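Local coordinates for catalase (PDB 4QOL), which breaks down hydrogen peroxide to water and oxygen at a heme centre, and also shows peroxidase-like reactivity toward phenolic substrates, at residues F95-H100 with D110-A115; H57-G62 with H242-L247. All coordinates share one frame; numbering follows the deposited sequence.

How the interactions relate
From the N terminus, residues 57-62 come first, running from the heme pocket into strand 60-69, and wait some 180 residues for their partner, helix 242-247; interaction 2 therefore closes a long loop. Interaction 1 lies entirely within that loop and is far more local: residues 95-100 and 110-115 are separated by nine residues and no regular secondary structure. The two centres are about 9 Å apart and are joined directly, since Val-98 O and His-57 N probably form a hydrogen bond of 2.7 Å. Strands 60-69, 88-96 and 113-120 are successive neighbours in one antiparallel sheet, which the two contacts tie to the heme and to helix 242-253.

Interaction 1: residues F95-H100 with D110-A115; sequences FSTVIH and DPRGFA. With HEM (protoporphyrin IX containing Fe), chain E.
Phe-95 and Phe-114 form a T-shaped pair: CE1 of Phe-95 points over the centre of the Phe-114 ring, 3.6 Å above its plane, with the planes at 80°. Next, Ser-96 and Gly-113 make an antiparallel hydrogen-bonded pair, shorter from Gly-113 N to Ser-96 O (2.8 Å) than from Ser-96 N to Gly-113 O (3.3 Å). Ser-96 OG lies 3.4 Å from Gly-113 CA and is hydrogen-bonded to His-57. With CG2 anti to the carbonyl carbon (OG1 chi1 64°), Thr-97 lays that methyl over one face of the Arg-112 guanidinium, whose NH1 bonds to Asp-110 O. Where the strand ends, Asp-110 OD2 grips the turning backbone: Val-98 N (3.0 Å) meets it from well above the carboxylate plane, and Ile-99 N (2.9 Å, 163° at the hydrogen) arrives from the same face on the syn side. Water 1 donates to that oxygen (2.7 Å) and accepts from His-100 N. With an alanine in place of Asp-110, both amides and the water would probably lose their common acceptor, and the turn would be less firmly fixed. This is an antiparallel strand pair of the catalase beta-barrel, with Gly-113 CA packed 3.4 Å from heme CMD at the pocket wall.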
loop_
_atom_site.group_PDB
_atom_site.type_symbol
_atom_site.label_atom_id
_atom_site.label_comp_id
_atom_site.label_asym_id
_atom_site.label_seq_id
_atom_site.Cartn_x
_atom_site.Cartn_y
_atom_site.Cartn_z
ATOM N N PHE A 95 11.775 8.827 22.116
ATOM C CA PHE A 95 11.408 8.137 23.376
ATOM C C PHE A 95 10.055 7.606 23.192
ATOM O O PHE A 95 9.241 8.222 22.436
ATOM C CB PHE A 95 11.455 9.101 24.565
ATOM C CG PHE A 95 12.835 9.711 24.811
ATOM C CD1 PHE A 95 13.893 8.984 25.314
ATOM C CD2 PHE A 95 13.037 11.064 24.531
ATOM C CE1 PHE A 95 15.114 9.599 25.578
ATOM C CE2 PHE A 95 14.258 11.677 24.781
ATOM C CZ PHE A 95 15.289 10.955 25.281
ATOM N N SER A 96 9.694 6.550 23.906
ATOM C CA SER A 96 8.415 5.934 23.692
ATOM C C SER A 96 8.023 5.058 24.888
ATOM O O SER A 96 8.876 4.650 25.691
ATOM C CB SER A 96 8.465 5.074 22.413
ATOM O OG SER A 96 9.558 4.189 22.450
ATOM N N THR A 97 6.727 4.725 24.984
ATOM C CA THR A 97 6.296 3.517 25.680
ATOM C C THR A 97 6.354 2.343 24.763
ATOM O O THR A 97 6.980 2.433 23.689
ATOM C CB THR A 97 4.852 3.717 26.277
ATOM O OG1 THR A 97 3.916 3.914 25.242
ATOM C CG2 THR A 97 4.807 4.962 27.263
ATOM N N VAL A 98 5.763 1.210 25.107
ATOM C CA VAL A 98 5.896 -0.004 24.318
ATOM C C VAL A 98 4.609 -0.591 23.760
ATOM O O VAL A 98 4.501 -0.791 22.548
ATOM C CB VAL A 98 6.662 -1.130 25.066
ATOM C CG1 VAL A 98 6.751 -2.385 24.158
ATOM C CG2 VAL A 98 8.010 -0.624 25.492
ATOM N N ILE A 99 3.643 -0.893 24.615
ATOM C CA ILE A 99 2.590 -1.825 24.273
ATOM C C ILE A 99 1.367 -1.131 23.656
ATOM O O ILE A 99 0.826 -1.610 22.688
ATOM C CB ILE A 99 2.207 -2.680 25.472
ATOM C CG1 ILE A 99 3.349 -3.678 25.745
ATOM C CG2 ILE A 99 0.865 -3.408 25.285
ATOM C CD1 ILE A 99 3.655 -4.720 24.648
ATOM N N HIS A 100 0.935 -0.039 24.227
ATOM C CA HIS A 100 -0.401 0.459 23.843
ATOM C C HIS A 100 -0.266 1.387 22.620
ATOM O O HIS A 100 0.833 1.765 22.241
ATOM C CB HIS A 100 -1.146 1.110 24.996
ATOM C CG HIS A 100 -1.613 0.133 26.028
ATOM N ND1 HIS A 100 -2.845 -0.479 25.996
ATOM C CD2 HIS A 100 -0.934 -0.430 27.054
ATOM C CE1 HIS A 100 -2.954 -1.284 27.039
ATOM N NE2 HIS A 100 -1.809 -1.291 27.685
ATOM N N ASP A 110 5.630 0.097 31.734
ATOM C CA ASP A 110 6.215 -0.390 30.446
ATOM C C ASP A 110 7.691 -0.063 30.515
ATOM O O ASP A 110 8.050 0.973 31.064
ATOM C CB ASP A 110 5.611 0.379 29.236
ATOM C CG ASP A 110 4.870 -0.506 28.204
ATOM O OD1 ASP A 110 4.812 -1.758 28.306
ATOM O OD2 ASP A 110 4.136 0.113 27.321
ATOM N N PRO A 111 8.536 -0.854 29.836
ATOM C CA PRO A 111 9.835 -0.239 29.410
ATOM C C PRO A 111 9.573 1.038 28.620
ATOM O O PRO A 111 8.461 1.242 28.100
ATOM C CB PRO A 111 10.449 -1.297 28.543
ATOM C CG PRO A 111 9.678 -2.536 28.815
ATOM C CD PRO A 111 8.299 -2.091 29.095
ATOM N N ARG A 112 10.536 1.928 28.626
ATOM C CA ARG A 112 10.537 3.022 27.712
ATOM C C ARG A 112 11.601 2.872 26.650
ATOM O O ARG A 112 12.757 2.560 26.959
ATOM C CB ARG A 112 10.806 4.319 28.473
ATOM C CG ARG A 112 9.547 5.097 28.927
ATOM C CD ARG A 112 8.556 4.283 29.720
ATOM N NE ARG A 112 7.356 5.075 30.139
ATOM C CZ ARG A 112 6.345 4.520 30.776
ATOM N NH1 ARG A 112 6.377 3.246 31.077
ATOM N NH2 ARG A 112 5.277 5.225 31.091
ATOM N N GLY A 113 11.224 3.191 25.414
ATOM C CA GLY A 113 12.222 3.253 24.340
ATOM C C GLY A 113 13.083 4.472 24.427
ATOM O O GLY A 113 12.638 5.540 24.843
ATOM N N PHE A 114 14.288 4.307 23.954
ATOM C CA PHE A 114 15.343 5.299 24.022
ATOM C C PHE A 114 16.199 5.066 22.781
ATOM O O PHE A 114 17.208 4.382 22.792
ATOM C CB PHE A 114 16.155 5.083 25.305
ATOM C CG PHE A 114 17.002 6.255 25.727
ATOM C CD1 PHE A 114 17.846 6.913 24.850
ATOM C CD2 PHE A 114 16.994 6.655 27.062
ATOM C CE1 PHE A 114 18.645 7.976 25.278
ATOM C CE2 PHE A 114 17.782 7.696 27.502
ATOM C CZ PHE A 114 18.618 8.365 26.608
ATOM N N ALA A 115 15.744 5.647 21.664
ATOM C CA ALA A 115 16.322 5.378 20.322
ATOM C C ALA A 115 17.106 6.579 19.828
ATOM O O ALA A 115 16.553 7.659 19.739
ATOM C CB ALA A 115 15.205 5.047 19.321
HETATM C CHA HEM E . 10.389 -0.411 17.841
HETATM C CHB HEM E . 10.810 -5.136 16.824
HETATM C CHC HEM E . 13.425 -5.721 21.021
HETATM C CHD HEM E . 13.516 -0.899 21.493
HETATM C C1A HEM E . 10.252 -1.649 17.233
HETATM C C2A HEM E . 9.495 -1.913 16.046
HETATM C C3A HEM E . 9.619 -3.239 15.762
HETATM C C4A HEM E . 10.446 -3.791 16.757
HETATM C CMA HEM E . 9.125 -4.067 14.612
HETATM C CAA HEM E . 8.761 -0.872 15.264
HETATM C CBA HEM E . 9.848 -0.014 14.583
HETATM C CGA HEM E . 9.272 0.954 13.619
HETATM O O1A HEM E . 10.011 1.868 13.197
HETATM O O2A HEM E . 8.119 0.806 13.153
HETATM C C1B HEM E . 11.548 -5.660 17.922
HETATM C C2B HEM E . 11.868 -7.051 18.023
HETATM C C3B HEM E . 12.572 -7.239 19.183
HETATM C C4B HEM E . 12.748 -5.915 19.799
HETATM C CMB HEM E . 11.481 -8.093 17.004
HETATM C CAB HEM E . 13.159 -8.463 19.731
HETATM C CBB HEM E . 13.288 -9.533 18.942
HETATM C C1C HEM E . 13.682 -4.440 21.510
HETATM C C2C HEM E . 14.651 -4.162 22.447
HETATM C C3C HEM E . 14.657 -2.810 22.597
HETATM C C4C HEM E . 13.740 -2.235 21.686
HETATM C CMC HEM E . 15.434 -5.213 23.204
HETATM C CAC HEM E . 15.578 -2.067 23.388
HETATM C CBC HEM E . 16.762 -2.610 23.615
HETATM C C1D HEM E . 12.644 -0.419 20.503
HETATM C C2D HEM E . 12.356 1.010 20.375
HETATM C C3D HEM E . 11.468 1.170 19.389
HETATM C C4D HEM E . 11.224 -0.183 18.899
HETATM C CMD HEM E . 12.974 2.049 21.262
HETATM C CAD HEM E . 10.876 2.456 18.869
HETATM C CBD HEM E . 11.930 3.058 17.912
HETATM C CGD HEM E . 11.314 4.347 17.451
HETATM O O1D HEM E . 11.430 5.316 18.193
HETATM O O2D HEM E . 10.704 4.437 16.352
HETATM N NA HEM E . 10.873 -2.826 17.660
HETATM N NB HEM E . 12.097 -5.059 18.994
HETATM N NC HEM E . 13.180 -3.266 20.993
HETATM N ND HEM E . 11.954 -1.111 19.603
HETATM FE FE HEM E . 12.025 -3.007 19.316
HETATM O O HOH W 1 1.785 1.237 26.718
#

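Interaction 2: residues H57-G62 with H242-L247; sequences HARGAG and HATRDL. With HEM (protoporphyrin IX containing Fe), chain E.
Thr-244 sets OG1 beside its backbone N and anti to the carbonyl carbon (chi1 -75°), which brings the hydroxyl to 3.6 Å from Ala-61 CB. About one turn later, Leu-247 holds CG anti to its backbone N (chi1 -178°), and the CD2 branch reaches the same methyl at 4.2 Å. Ala-61 CB is thus the small projection of the strand that meets two side chains three residues apart, on the side of the helix that faces the strand, and the main-chain approach is correspondingly close, with 5.6 Å between the CA atoms of Ala-61 and Thr-244.

The polar link across the contact is carried by water 2. It donates to Gly-60 O and to Thr-244 OG1, each at 2.7 Å, and accepts from Arg-59 NH1, lying in the plane of the guanidinium at its edge. The water therefore spends both hydrogens on the two segments while the arginine supplies the third bond. Outside the pair, Thr-244 OG1 is also hydrogen-bonded to Glu-106, and Arg-59 NE to Ser-104 O, so both polar ends are fixed from a second direction.

At the start of the strand segment, His-57 serves the heme instead of the helix. Its imidazole lies face-on over pyrrole D, with C2D 3.4 Å from the ring plane and NE2 4.4 Å from the iron, a placement consistent with the distal histidine of heme catalases.

The axes of strand 60-62 and helix 242-247 run nearly parallel, 10° apart, and approach to 8.2 Å. Strand 60-69 is held between strands 88-96 and 293-302, helix 242-253 packs against its first residues, and Thr-156 of the second subunit touches Thr-244.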
loop_
_atom_site.group_PDB
_atom_site.type_symbol
_atom_site.label_atom_id
_atom_site.label_comp_id
_atom_site.label_asym_id
_atom_site.label_seq_id
_atom_site.Cartn_x
_atom_site.Cartn_y
_atom_site.Cartn_z
ATOM N N HIS A 57 5.954 0.334 20.516
ATOM C CA HIS A 57 6.471 1.719 20.765
ATOM C C HIS A 57 5.741 2.785 19.952
ATOM O O HIS A 57 6.308 3.771 19.472
ATOM C CB HIS A 57 7.937 1.813 20.524
ATOM C CG HIS A 57 8.776 0.936 21.436
ATOM N ND1 HIS A 57 9.553 1.464 22.425
ATOM C CD2 HIS A 57 9.028 -0.385 21.417
ATOM C CE1 HIS A 57 10.242 0.491 23.025
ATOM N NE2 HIS A 57 9.952 -0.645 22.427
ATOM N N ALA A 58 4.457 2.534 19.765
ATOM C CA ALA A 58 3.627 3.444 18.925
ATOM C C ALA A 58 3.496 4.858 19.488
ATOM O O ALA A 58 3.454 5.826 18.747
ATOM C CB ALA A 58 2.245 2.841 18.734
ATOM N N ARG A 59 3.395 4.974 20.802
ATOM C CA ARG A 59 3.372 6.253 21.498
ATOM C C ARG A 59 4.749 6.731 21.820
ATOM O O ARG A 59 5.489 6.022 22.488
ATOM C CB ARG A 59 2.608 6.113 22.862
ATOM C CG ARG A 59 2.826 7.275 23.849
ATOM C CD ARG A 59 2.367 8.650 23.411
ATOM N NE ARG A 59 1.006 8.886 23.817
ATOM C CZ ARG A 59 0.342 9.993 23.564
ATOM N NH1 ARG A 59 0.893 10.965 22.846
ATOM N NH2 ARG A 59 -0.924 10.103 23.973
ATOM N N GLY A 60 5.116 7.933 21.324
ATOM C CA GLY A 60 6.434 8.507 21.614
ATOM C C GLY A 60 6.591 9.945 21.192
ATOM O O GLY A 60 5.681 10.551 20.652
ATOM N N ALA A 61 7.808 10.444 21.380
ATOM C CA ALA A 61 8.135 11.846 21.216
ATOM C C ALA A 61 9.583 11.934 20.803
ATOM O O ALA A 61 10.408 11.216 21.320
ATOM C CB ALA A 61 7.916 12.637 22.516
ATOM N N GLY A 62 9.861 12.910 19.943
ATOM C CA GLY A 62 11.218 13.056 19.408
ATOM C C GLY A 62 11.849 14.424 19.657
ATOM O O GLY A 62 11.166 15.428 19.773
ATOM N N HIS A 242 1.755 13.290 29.315
ATOM C CA HIS A 242 2.504 14.218 30.146
ATOM C C HIS A 242 4.036 14.228 29.859
ATOM O O HIS A 242 4.758 15.231 30.114
ATOM C CB HIS A 242 2.263 13.923 31.640
ATOM C CG HIS A 242 3.100 12.805 32.150
ATOM N ND1 HIS A 242 2.808 11.485 31.895
ATOM C CD2 HIS A 242 4.285 12.808 32.804
ATOM C CE1 HIS A 242 3.768 10.723 32.381
ATOM N NE2 HIS A 242 4.680 11.493 32.929
ATOM N N ALA A 243 4.532 13.098 29.340
ATOM C CA ALA A 243 5.959 12.971 29.080
ATOM C C ALA A 243 6.250 13.643 27.781
ATOM O O ALA A 243 7.282 14.304 27.660
ATOM C CB ALA A 243 6.370 11.470 29.072
ATOM N N THR A 244 5.374 13.473 26.776
ATOM C CA THR A 244 5.575 14.221 25.555
ATOM C C THR A 244 5.557 15.744 25.870
ATOM O O THR A 244 6.365 16.520 25.343
ATOM C CB THR A 244 4.455 13.883 24.575
ATOM O OG1 THR A 244 4.683 12.579 24.025
ATOM C CG2 THR A 244 4.384 14.807 23.372
ATOM N N ARG A 245 4.623 16.145 26.712
ATOM C CA ARG A 245 4.501 17.556 27.079
ATOM C C ARG A 245 5.794 18.080 27.735
ATOM O O ARG A 245 6.344 19.113 27.354
ATOM C CB ARG A 245 3.323 17.758 27.992
ATOM C CG ARG A 245 3.025 19.257 28.229
ATOM C CD ARG A 245 2.003 19.378 29.369
ATOM N NE ARG A 245 0.750 18.683 29.043
ATOM C CZ ARG A 245 -0.274 19.187 28.370
ATOM N NH1 ARG A 245 -0.233 20.397 27.850
ATOM N NH2 ARG A 245 -1.361 18.463 28.219
ATOM N N ASP A 246 6.255 17.320 28.718
ATOM C CA ASP A 246 7.450 17.673 29.498
ATOM C C ASP A 246 8.691 17.828 28.634
ATOM O O ASP A 246 9.445 18.808 28.795
ATOM C CB ASP A 246 7.660 16.600 30.542
ATOM C CG ASP A 246 8.924 16.757 31.329
ATOM O OD1 ASP A 246 8.930 17.520 32.357
ATOM O OD2 ASP A 246 9.933 16.135 30.859
ATOM N N LEU A 247 8.894 16.891 27.713
ATOM C CA LEU A 247 10.064 16.946 26.825
ATOM C C LEU A 247 10.028 18.219 25.956
ATOM O O LEU A 247 11.024 18.963 25.882
ATOM C CB LEU A 247 10.177 15.679 25.975
ATOM C CG LEU A 247 11.416 15.613 25.024
ATOM C CD1 LEU A 247 12.781 15.689 25.720
ATOM C CD2 LEU A 247 11.314 14.347 24.180
HETATM C CHA HEM E . 10.389 -0.411 17.841
HETATM C CHB HEM E . 10.810 -5.136 16.824
HETATM C CHC HEM E . 13.425 -5.721 21.021
HETATM C CHD HEM E . 13.516 -0.899 21.493
HETATM C C1A HEM E . 10.252 -1.649 17.233
HETATM C C2A HEM E . 9.495 -1.913 16.046
HETATM C C3A HEM E . 9.619 -3.239 15.762
HETATM C C4A HEM E . 10.446 -3.791 16.757
HETATM C CMA HEM E . 9.125 -4.067 14.612
HETATM C CAA HEM E . 8.761 -0.872 15.264
HETATM C CBA HEM E . 9.848 -0.014 14.583
HETATM C CGA HEM E . 9.272 0.954 13.619
HETATM O O1A HEM E . 10.011 1.868 13.197
HETATM O O2A HEM E . 8.119 0.806 13.153
HETATM C C1B HEM E . 11.548 -5.660 17.922
HETATM C C2B HEM E . 11.868 -7.051 18.023
HETATM C C3B HEM E . 12.572 -7.239 19.183
HETATM C C4B HEM E . 12.748 -5.915 19.799
HETATM C CMB HEM E . 11.481 -8.093 17.004
HETATM C CAB HEM E . 13.159 -8.463 19.731
HETATM C CBB HEM E . 13.288 -9.533 18.942
HETATM C C1C HEM E . 13.682 -4.440 21.510
HETATM C C2C HEM E . 14.651 -4.162 22.447
HETATM C C3C HEM E . 14.657 -2.810 22.597
HETATM C C4C HEM E . 13.740 -2.235 21.686
HETATM C CMC HEM E . 15.434 -5.213 23.204
HETATM C CAC HEM E . 15.578 -2.067 23.388
HETATM C CBC HEM E . 16.762 -2.610 23.615
HETATM C C1D HEM E . 12.644 -0.419 20.503
HETATM C C2D HEM E . 12.356 1.010 20.375
HETATM C C3D HEM E . 11.468 1.170 19.389
HETATM C C4D HEM E . 11.224 -0.183 18.899
HETATM C CMD HEM E . 12.974 2.049 21.262
HETATM C CAD HEM E . 10.876 2.456 18.869
HETATM C CBD HEM E . 11.930 3.058 17.912
HETATM C CGD HEM E . 11.314 4.347 17.451
HETATM O O1D HEM E . 11.430 5.316 18.193
HETATM O O2D HEM E . 10.704 4.437 16.352
HETATM N NA HEM E . 10.873 -2.826 17.660
HETATM N NB HEM E . 12.097 -5.059 18.994
HETATM N NC HEM E . 13.180 -3.266 20.993
HETATM N ND HEM E . 11.954 -1.111 19.603
HETATM FE FE HEM E . 12.025 -3.007 19.316
HETATM O O HOH W 2 3.491 11.707 21.720
#